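Local coordinates for protein Udp-n-acetylglucosamine pyrophosphorylase (Trypanosoma brucei, PDB 4BQH) that probably catalyses the formation of UDP-N-acetylglucosamine and diphosphate from UTP and N-acetylglucosamine 1-phosphate, the last step of the sugar nucleotide's biosynthesis, at residues L147-H151 / N280-A286; C152-R156 / Y197-E201. All blocks are in the same frame, centred on the assembly; numbering follows the deposited sequence.

Interaction 1. Residues L147-H151 / N280-A286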
ATOM      1  N   LEU A 147       7.550  -6.545  -9.755  1.00 10.89           N
ATOM      2  CA  LEU A 147       6.640  -6.390  -8.636  1.00 10.35           C
ATOM      3  C   LEU A 147       5.198  -6.142  -9.122  1.00 10.14           C
ATOM      4  O   LEU A 147       4.280  -6.752  -8.586  1.00  9.98           O
ATOM      5  CB  LEU A 147       7.137  -5.298  -7.673  1.00 10.44           C
ATOM      6  CG  LEU A 147       8.485  -5.610  -7.001  1.00 10.65           C
ATOM      7  CD1 LEU A 147       8.917  -4.354  -6.250  1.00 10.56           C
ATOM      8  CD2 LEU A 147       8.400  -6.800  -6.060  1.00 10.90           C
ATOM      9  N   PHE A 148       5.000  -5.300 -10.140  1.00 10.62           N
ATOM     10  CA  PHE A 148       3.645  -5.112 -10.711  1.00 11.03           C
ATOM     11  C   PHE A 148       3.044  -6.445 -11.158  1.00 11.68           C
ATOM     12  O   PHE A 148       1.911  -6.747 -10.841  1.00 11.49           O
ATOM     13  CB  PHE A 148       3.622  -4.136 -11.894  1.00 11.03           C
ATOM     14  CG  PHE A 148       3.565  -2.676 -11.509  1.00 11.57           C
ATOM     15  CD1 PHE A 148       2.655  -2.216 -10.557  1.00 11.70           C
ATOM     16  CD2 PHE A 148       4.357  -1.735 -12.180  1.00 11.51           C
ATOM     17  CE1 PHE A 148       2.579  -0.854 -10.239  1.00 12.00           C
ATOM     18  CE2 PHE A 148       4.277  -0.361 -11.869  1.00 11.54           C
ATOM     19  CZ  PHE A 148       3.393   0.079 -10.890  1.00 11.17           C
ATOM     20  N   MET A 149       3.822  -7.248 -11.874  1.00 12.30           N
ATOM     21  CA  MET A 149       3.304  -8.493 -12.412  1.00 12.73           C
ATOM     22  C   MET A 149       2.828  -9.424 -11.314  1.00 12.46           C
ATOM     23  O   MET A 149       1.749  -9.997 -11.424  1.00 12.37           O
ATOM     24  CB  MET A 149       4.361  -9.190 -13.278  1.00 12.93           C
ATOM     25  CG  MET A 149       3.878 -10.506 -13.861  1.00 14.23           C
ATOM     26  SD  MET A 149       5.003 -10.919 -15.201  1.00 17.32           S
ATOM     27  CE  MET A 149       4.212 -12.397 -15.830  1.00 17.42           C
ATOM     28  N   MET A 150       3.612  -9.555 -10.242  1.00 12.99           N
ATOM     29  CA  MET A 150       3.235 -10.446  -9.142  1.00 13.40           C
ATOM     30  C   MET A 150       1.978  -9.942  -8.408  1.00 12.60           C
ATOM     31  O   MET A 150       1.138 -10.749  -8.021  1.00 12.09           O
ATOM     32  CB  MET A 150       4.398 -10.719  -8.190  1.00 15.54           C
ATOM     33  CG  MET A 150       5.426 -11.696  -8.790  1.00 18.34           C
ATOM     34  SD  MET A 150       6.875 -12.001  -7.752  1.00 22.73           S
ATOM     35  CE  MET A 150       7.607 -10.377  -7.764  1.00 21.63           C
ATOM     36  N   HIS A 151       1.848  -8.629  -8.244  1.00 12.76           N
ATOM     37  CA  HIS A 151       0.601  -8.064  -7.695  1.00 12.63           C
ATOM     38  C   HIS A 151      -0.601  -8.439  -8.513  1.00 12.28           C
ATOM     39  O   HIS A 151      -1.614  -8.867  -7.954  1.00 12.26           O
ATOM     40  CB  HIS A 151       0.659  -6.546  -7.528  1.00 13.93           C
ATOM     41  CG  HIS A 151       0.981  -6.100  -6.113  1.00 15.64           C
ATOM     42  ND1 HIS A 151       2.180  -6.341  -5.538  1.00 16.66           N
ATOM     43  CD2 HIS A 151       0.231  -5.394  -5.180  1.00 15.31           C
ATOM     44  CE1 HIS A 151       2.195  -5.821  -4.266  1.00 16.19           C
ATOM     45  NE2 HIS A 151       1.009  -5.252  -4.044  1.00 16.60           N
ATOM     46  N   ASN A 280       1.691  -0.686  -0.417  1.00  9.22           N
ATOM     47  CA  ASN A 280       2.807  -0.193  -1.205  1.00  9.73           C
ATOM     48  C   ASN A 280       3.341  -1.285  -2.149  1.00  9.33           C
ATOM     49  O   ASN A 280       3.463  -2.444  -1.749  1.00  8.89           O
ATOM     50  CB  ASN A 280       3.931   0.231  -0.254  1.00 10.62           C
ATOM     51  CG  ASN A 280       4.956   1.134  -0.922  1.00 11.33           C
ATOM     52  OD1 ASN A 280       5.577   0.798  -1.943  1.00 11.26           O
ATOM     53  ND2 ASN A 280       5.149   2.307  -0.320  1.00 12.22           N
ATOM     54  N   ILE A 281       3.664  -0.889  -3.386  1.00  9.31           N
ATOM     55  CA  ILE A 281       4.209  -1.817  -4.369  1.00 10.13           C
ATOM     56  C   ILE A 281       5.528  -2.430  -3.901  1.00 10.22           C
ATOM     57  O   ILE A 281       5.926  -3.467  -4.417  1.00 10.21           O
ATOM     58  CB  ILE A 281       4.361  -1.158  -5.768  1.00 10.47           C
ATOM     59  CG1 ILE A 281       4.597  -2.213  -6.891  1.00 10.36           C
ATOM     60  CG2 ILE A 281       5.477  -0.142  -5.768  1.00 10.74           C
ATOM     61  CD1 ILE A 281       3.732  -3.460  -6.871  1.00 11.36           C
ATOM     62  N   ASP A 282       6.187  -1.803  -2.915  1.00 10.27           N
ATOM     63  CA  ASP A 282       7.473  -2.349  -2.399  1.00 10.74           C
ATOM     64  C   ASP A 282       7.386  -3.639  -1.577  1.00 10.87           C
ATOM     65  O   ASP A 282       8.413  -4.254  -1.270  1.00 11.08           O
ATOM     66  CB  ASP A 282       8.278  -1.269  -1.636  1.00 11.61           C
ATOM     67  CG  ASP A 282       7.740  -0.957  -0.235  1.00 12.10           C
ATOM     68  OD1 ASP A 282       6.819  -1.635   0.297  1.00 12.27           O
ATOM     69  OD2 ASP A 282       8.260   0.020   0.378  1.00 13.97           O
ATOM     70  N   ASN A 283       6.173  -4.054  -1.224  1.00 10.27           N
ATOM     71  CA  ASN A 283       6.019  -5.177  -0.317  1.00 10.50           C
ATOM     72  C   ASN A 283       5.916  -6.468  -1.096  1.00 10.34           C
ATOM     73  O   ASN A 283       4.853  -6.791  -1.639  1.00 10.80           O
ATOM     74  CB  ASN A 283       4.783  -4.988   0.552  1.00 10.05           C
ATOM     75  CG  ASN A 283       4.643  -6.073   1.591  1.00 10.28           C
ATOM     76  OD1 ASN A 283       5.507  -6.946   1.710  1.00 10.36           O
ATOM     77  ND2 ASN A 283       3.556  -6.044   2.334  1.00  9.84           N
ATOM     78  N   LEU A 284       7.019  -7.213  -1.163  1.00 10.10           N
ATOM     79  CA  LEU A 284       7.016  -8.448  -1.937  1.00 10.53           C
ATOM     80  C   LEU A 284       6.027  -9.466  -1.385  1.00 10.86           C
ATOM     81  O   LEU A 284       5.523 -10.318  -2.138  1.00 11.57           O
ATOM     82  CB  LEU A 284       8.413  -9.081  -1.939  1.00 10.47           C
ATOM     83  CG  LEU A 284       8.598 -10.317  -2.838  1.00 10.24           C
ATOM     84  CD1 LEU A 284       8.418  -9.990  -4.321  1.00 10.71           C
ATOM     85  CD2 LEU A 284       9.986 -10.933  -2.608  1.00 10.49           C
ATOM     86  N   LEU A 285       5.775  -9.407  -0.074  1.00 11.35           N
ATOM     87  CA  LEU A 285       4.913 -10.387   0.575  1.00 12.01           C
ATOM     88  C   LEU A 285       3.440  -9.941   0.707  1.00 11.80           C
ATOM     89  O   LEU A 285       2.679 -10.556   1.454  1.00 10.89           O
ATOM     90  CB  LEU A 285       5.456 -10.737   1.952  1.00 13.06           C
ATOM     91  CG  LEU A 285       6.607 -11.752   2.078  1.00 15.97           C
ATOM     92  CD1 LEU A 285       7.696 -11.657   1.015  1.00 15.95           C
ATOM     93  CD2 LEU A 285       7.171 -11.562   3.479  1.00 17.04           C
ATOM     94  N   ALA A 286       3.051  -8.924  -0.045  1.00 10.87           N
ATOM     95  CA  ALA A 286       1.743  -8.292   0.145  1.00 11.25           C
ATOM     96  C   ALA A 286       0.621  -9.304  -0.072  1.00 11.45           C
ATOM     97  O   ALA A 286       0.614 -10.040  -1.071  1.00 11.23           O
ATOM     98  CB  ALA A 286       1.579  -7.122  -0.803  1.00 11.86           C
TER
HETATM   99  O   HOH W   1       1.023  -3.888  -1.533  1.00 11.34           O

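Interaction 2. Residues C152-R156 / Y197-E201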
ATOM      1  N   CYS A 152      -0.502  -8.308  -9.834  1.00 11.88           N
ATOM      2  CA  CYS A 152      -1.635  -8.600 -10.716  1.00 12.39           C
ATOM      3  C   CYS A 152      -1.984 -10.087 -10.734  1.00 11.99           C
ATOM      4  O   CYS A 152      -3.160 -10.457 -10.819  1.00 11.80           O
ATOM      5  CB  CYS A 152      -1.368  -8.088 -12.131  1.00 12.09           C
ATOM      6  SG  CYS A 152      -1.232  -6.284 -12.222  1.00 14.48           S
ATOM      7  N   GLU A 153      -0.968 -10.939 -10.646  1.00 11.44           N
ATOM      8  CA  GLU A 153      -1.211 -12.361 -10.600  1.00 11.59           C
ATOM      9  C   GLU A 153      -1.873 -12.769  -9.294  1.00 11.43           C
ATOM     10  O   GLU A 153      -2.710 -13.665  -9.278  1.00 12.01           O
ATOM     11  CB  GLU A 153       0.094 -13.127 -10.815  1.00 12.27           C
ATOM     12  CG  GLU A 153       0.511 -13.089 -12.263  1.00 13.30           C
ATOM     13  CD  GLU A 153       1.780 -13.883 -12.551  1.00 14.32           C
ATOM     14  OE1 GLU A 153       2.344 -14.506 -11.632  1.00 15.09           O
ATOM     15  OE2 GLU A 153       2.199 -13.869 -13.726  1.00 15.40           O
ATOM     16  N   LYS A 154      -1.539 -12.090  -8.188  1.00 10.73           N
ATOM     17  CA  LYS A 154      -2.239 -12.361  -6.936  1.00 10.40           C
ATOM     18  C   LYS A 154      -3.728 -12.014  -7.078  1.00 10.42           C
ATOM     19  O   LYS A 154      -4.582 -12.766  -6.624  1.00 10.29           O
ATOM     20  CB  LYS A 154      -1.605 -11.593  -5.768  1.00 10.54           C
ATOM     21  CG  LYS A 154      -0.233 -12.151  -5.361  1.00 10.94           C
ATOM     22  CD  LYS A 154       0.486 -11.237  -4.359  1.00 11.06           C
ATOM     23  CE  LYS A 154       1.766 -11.889  -3.830  1.00 11.78           C
ATOM     24  NZ  LYS A 154       2.491 -10.951  -2.896  1.00 11.36           N
ATOM     25  N   ILE A 155      -4.032 -10.910  -7.753  1.00 10.62           N
ATOM     26  CA  ILE A 155      -5.439 -10.530  -7.946  1.00 11.22           C
ATOM     27  C   ILE A 155      -6.128 -11.601  -8.776  1.00 11.20           C
ATOM     28  O   ILE A 155      -7.225 -12.058  -8.425  1.00 11.67           O
ATOM     29  CB  ILE A 155      -5.563  -9.178  -8.658  1.00 11.48           C
ATOM     30  CG1 ILE A 155      -5.119  -8.069  -7.699  1.00 12.31           C
ATOM     31  CG2 ILE A 155      -6.993  -8.948  -9.187  1.00 11.49           C
ATOM     32  CD1 ILE A 155      -5.082  -6.691  -8.311  1.00 14.27           C
ATOM     33  N   ARG A 156      -5.493 -11.987  -9.875  1.00 11.54           N
ATOM     34  CA  ARG A 156      -6.088 -13.037 -10.745  1.00 12.28           C
ATOM     35  C   ARG A 156      -6.377 -14.325  -9.980  1.00 12.04           C
ATOM     36  O   ARG A 156      -7.431 -14.965 -10.162  1.00 12.11           O
ATOM     37  CB  ARG A 156      -5.180 -13.305 -11.952  1.00 12.83           C
ATOM     38  CG  ARG A 156      -5.265 -12.196 -13.000  1.00 14.45           C
ATOM     39  CD  ARG A 156      -4.107 -12.225 -13.971  1.00 16.38           C
ATOM     40  NE  ARG A 156      -4.152 -13.480 -14.721  1.00 17.81           N
ATOM     41  CZ  ARG A 156      -3.110 -14.020 -15.330  1.00 17.82           C
ATOM     42  NH1 ARG A 156      -1.925 -13.401 -15.335  1.00 18.36           N
ATOM     43  NH2 ARG A 156      -3.265 -15.181 -15.944  1.00 20.50           N
ATOM     44  N   TYR A 197      -1.472  -5.795 -19.464  1.00 17.19           N
ATOM     45  CA  TYR A 197      -2.033  -5.613 -18.105  1.00 16.83           C
ATOM     46  C   TYR A 197      -1.858  -6.837 -17.231  1.00 15.47           C
ATOM     47  O   TYR A 197      -2.643  -7.078 -16.318  1.00 15.50           O
ATOM     48  CB  TYR A 197      -3.511  -5.147 -18.159  1.00 18.87           C
ATOM     49  CG  TYR A 197      -3.707  -3.935 -19.026  1.00 20.81           C
ATOM     50  CD1 TYR A 197      -3.575  -2.637 -18.516  1.00 22.18           C
ATOM     51  CD2 TYR A 197      -3.994  -4.084 -20.383  1.00 22.78           C
ATOM     52  CE1 TYR A 197      -3.723  -1.521 -19.344  1.00 23.39           C
ATOM     53  CE2 TYR A 197      -4.143  -2.990 -21.205  1.00 24.97           C
ATOM     54  CZ  TYR A 197      -4.006  -1.719 -20.695  1.00 26.01           C
ATOM     55  OH  TYR A 197      -4.191  -0.657 -21.553  1.00 27.61           O
ATOM     56  N   PHE A 198      -0.807  -7.609 -17.514  1.00 14.97           N
ATOM     57  CA  PHE A 198      -0.427  -8.800 -16.725  1.00 15.13           C
ATOM     58  C   PHE A 198      -1.574  -9.787 -16.552  1.00 15.39           C
ATOM     59  O   PHE A 198      -1.670 -10.487 -15.543  1.00 15.30           O
ATOM     60  CB  PHE A 198       0.207  -8.393 -15.380  1.00 14.90           C
ATOM     61  CG  PHE A 198       1.354  -7.417 -15.536  1.00 15.19           C
ATOM     62  CD1 PHE A 198       2.595  -7.847 -16.011  1.00 15.11           C
ATOM     63  CD2 PHE A 198       1.178  -6.061 -15.257  1.00 15.60           C
ATOM     64  CE1 PHE A 198       3.644  -6.937 -16.172  1.00 15.28           C
ATOM     65  CE2 PHE A 198       2.226  -5.149 -15.413  1.00 15.16           C
ATOM     66  CZ  PHE A 198       3.456  -5.598 -15.872  1.00 15.48           C
ATOM     67  N   GLY A 199      -2.409  -9.863 -17.576  1.00 15.34           N
ATOM     68  CA  GLY A 199      -3.521 -10.812 -17.585  1.00 15.30           C
ATOM     69  C   GLY A 199      -4.839 -10.256 -17.065  1.00 14.33           C
ATOM     70  O   GLY A 199      -5.868 -10.927 -17.163  1.00 15.98           O
ATOM     71  N   LEU A 200      -4.811  -9.043 -16.501  1.00 14.30           N
ATOM     72  CA  LEU A 200      -6.033  -8.351 -16.077  1.00 14.15           C
ATOM     73  C   LEU A 200      -6.784  -7.754 -17.265  1.00 15.23           C
ATOM     74  O   LEU A 200      -6.205  -7.531 -18.321  1.00 15.10           O
ATOM     75  CB  LEU A 200      -5.717  -7.217 -15.089  1.00 13.34           C
ATOM     76  CG  LEU A 200      -5.027  -7.653 -13.793  1.00 13.05           C
ATOM     77  CD1 LEU A 200      -4.682  -6.423 -12.963  1.00 12.69           C
ATOM     78  CD2 LEU A 200      -5.906  -8.587 -12.982  1.00 12.58           C
ATOM     79  N   GLU A 201      -8.068  -7.468 -17.089  1.00 16.54           N
ATOM     80  CA  GLU A 201      -8.803  -6.681 -18.092  1.00 17.45           C
ATOM     81  C   GLU A 201      -8.405  -5.215 -18.025  1.00 17.73           C
ATOM     82  O   GLU A 201      -8.323  -4.648 -16.944  1.00 15.51           O
ATOM     83  CB  GLU A 201     -10.306  -6.776 -17.851  1.00 20.11           C
ATOM     84  CG  GLU A 201     -10.881  -8.184 -17.882  1.00 25.46           C
ATOM     85  CD  GLU A 201     -12.323  -8.247 -17.364  1.00 30.31           C
ATOM     86  OE1 GLU A 201     -12.778  -7.322 -16.642  1.00 36.00           O
ATOM     87  OE2 GLU A 201     -13.013  -9.241 -17.664  1.00 34.71           O
TER

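Interaction 1. Residues L147-H151 / N280-A286
Leu147, Phe148 and His151 on the first turn of helix 147-166 surround Ile281, which opens the loop at the C-terminal end of strand 275-280, in the buried alpha/beta core of this GT-A-clan enzyme. The apolar packing has two centres. In the first, Ile281 has CG1 anti to its backbone N (chi1 -166°), and CD1 thereby reaches the helix, where it meets Leu147 CB at 4.0 Å and also touches Phe148 CD1. Ile118 of strand 114-119 touches both Ile281 and His151, while Phe192 meets the Phe148 ring edge-to-face. In the second, Leu284 CD1 lies 3.6 Å from Leu147 CD2 and equally near the bent end of Met150, at CE.

The imidazole of His151 adds a CH-pi contact: Ile281 CD1 sits over one face, 3.8 Å from the ring centroid and 23° off the normal. Ala286 CB approaches the same ring obliquely, 3.8 Å from His151 CE1.

Polar bonds fix the loop's shape. Two successive type I turns, Asn280 to Asn283 and Asn283 to Ala286, each begin with an Asx turn. In the first, Asp282 N gives a nearly straight bond of 2.8 Å to Asn280 OD1. Asn283 is further anchored outside the loop, its OD1 by Gly435 N and its ND2 by Glu433 O. Between residues 147-151 and 280-286 no hydrogen bond passes directly; instead one water bridges them, lying in the imidazole plane 2.9 Å from His151 NE2 and donating to Asn280 O at 2.8 Å.

Interaction 2. Residues C152-R156 / Y197-E201
A type I' turn, Tyr197 to Leu200, packs against the second and third turns of helix 147-166, with Phe198, Gly199 and Leu200 facing Cys152, Ile155 and Arg156. It lies in the loop between helix 185-194 and strand 205-209, and is closed by the bond from Leu200 N to Tyr197 O. Phe198 and Gly199 both have positive phi; at the 93° of Gly199 a CB would press on the carbonyl O of Phe198 and collide with Arg156 NH1, which calls for glycine.

Arg156 carries the polar part. Bent at chi3 (63°), it brings NH1 to Phe198 O at 2.9 Å. The bond is angled, 134° at the hydrogen, and NH1 stands above the carbonyl plane. Gly199 CA lies over one face of the guanidinium, 3.5 Å from its plane, while the aliphatic stem leans on Leu200, with CG 3.7 Å from Leu200 CD2.

Deeper in, the two branches of Leu200 divide their work. CD1 presses on Cys152 SG at 3.5 Å, whereas CD2 meets Ile155 CG2 as the two side chains cross at about a right angle. Cys152 CB also touches Phe198 CB, 3.6 Å away, and its sulfur makes an oblique sulfur-aromatic contact with the Phe198 ring. Leu176 of strand 175-180 touches Cys152, Ile155 and Leu200 alike. Crossover helix and returning loop thus pack over a parallel strand, as in the beta-alpha-beta layers of a Rossmann-like GT-A fold.

In the fold
Both contacts use helix 147-166, which links the parallel strands 114-119 and 175-180. Interaction 1 holds its first turn to the loop after strand 275-280, near the centre of the chain; interaction 2 holds the following turns to the loop before strand 205-209 and is only partly buried. Their chemistry follows: the inner contact is apolar and CH-pi with a bridging water, whereas the outer one adds a direct bond from Arg156 to the carbonyl of Phe198, beside the exposed Gly199. The two also touch. Lys154 NZ reaches Ala286 O at 2.8 Å, a probable hydrogen bond, and Met149 packs on Phe198, so the helix ties the two loops together.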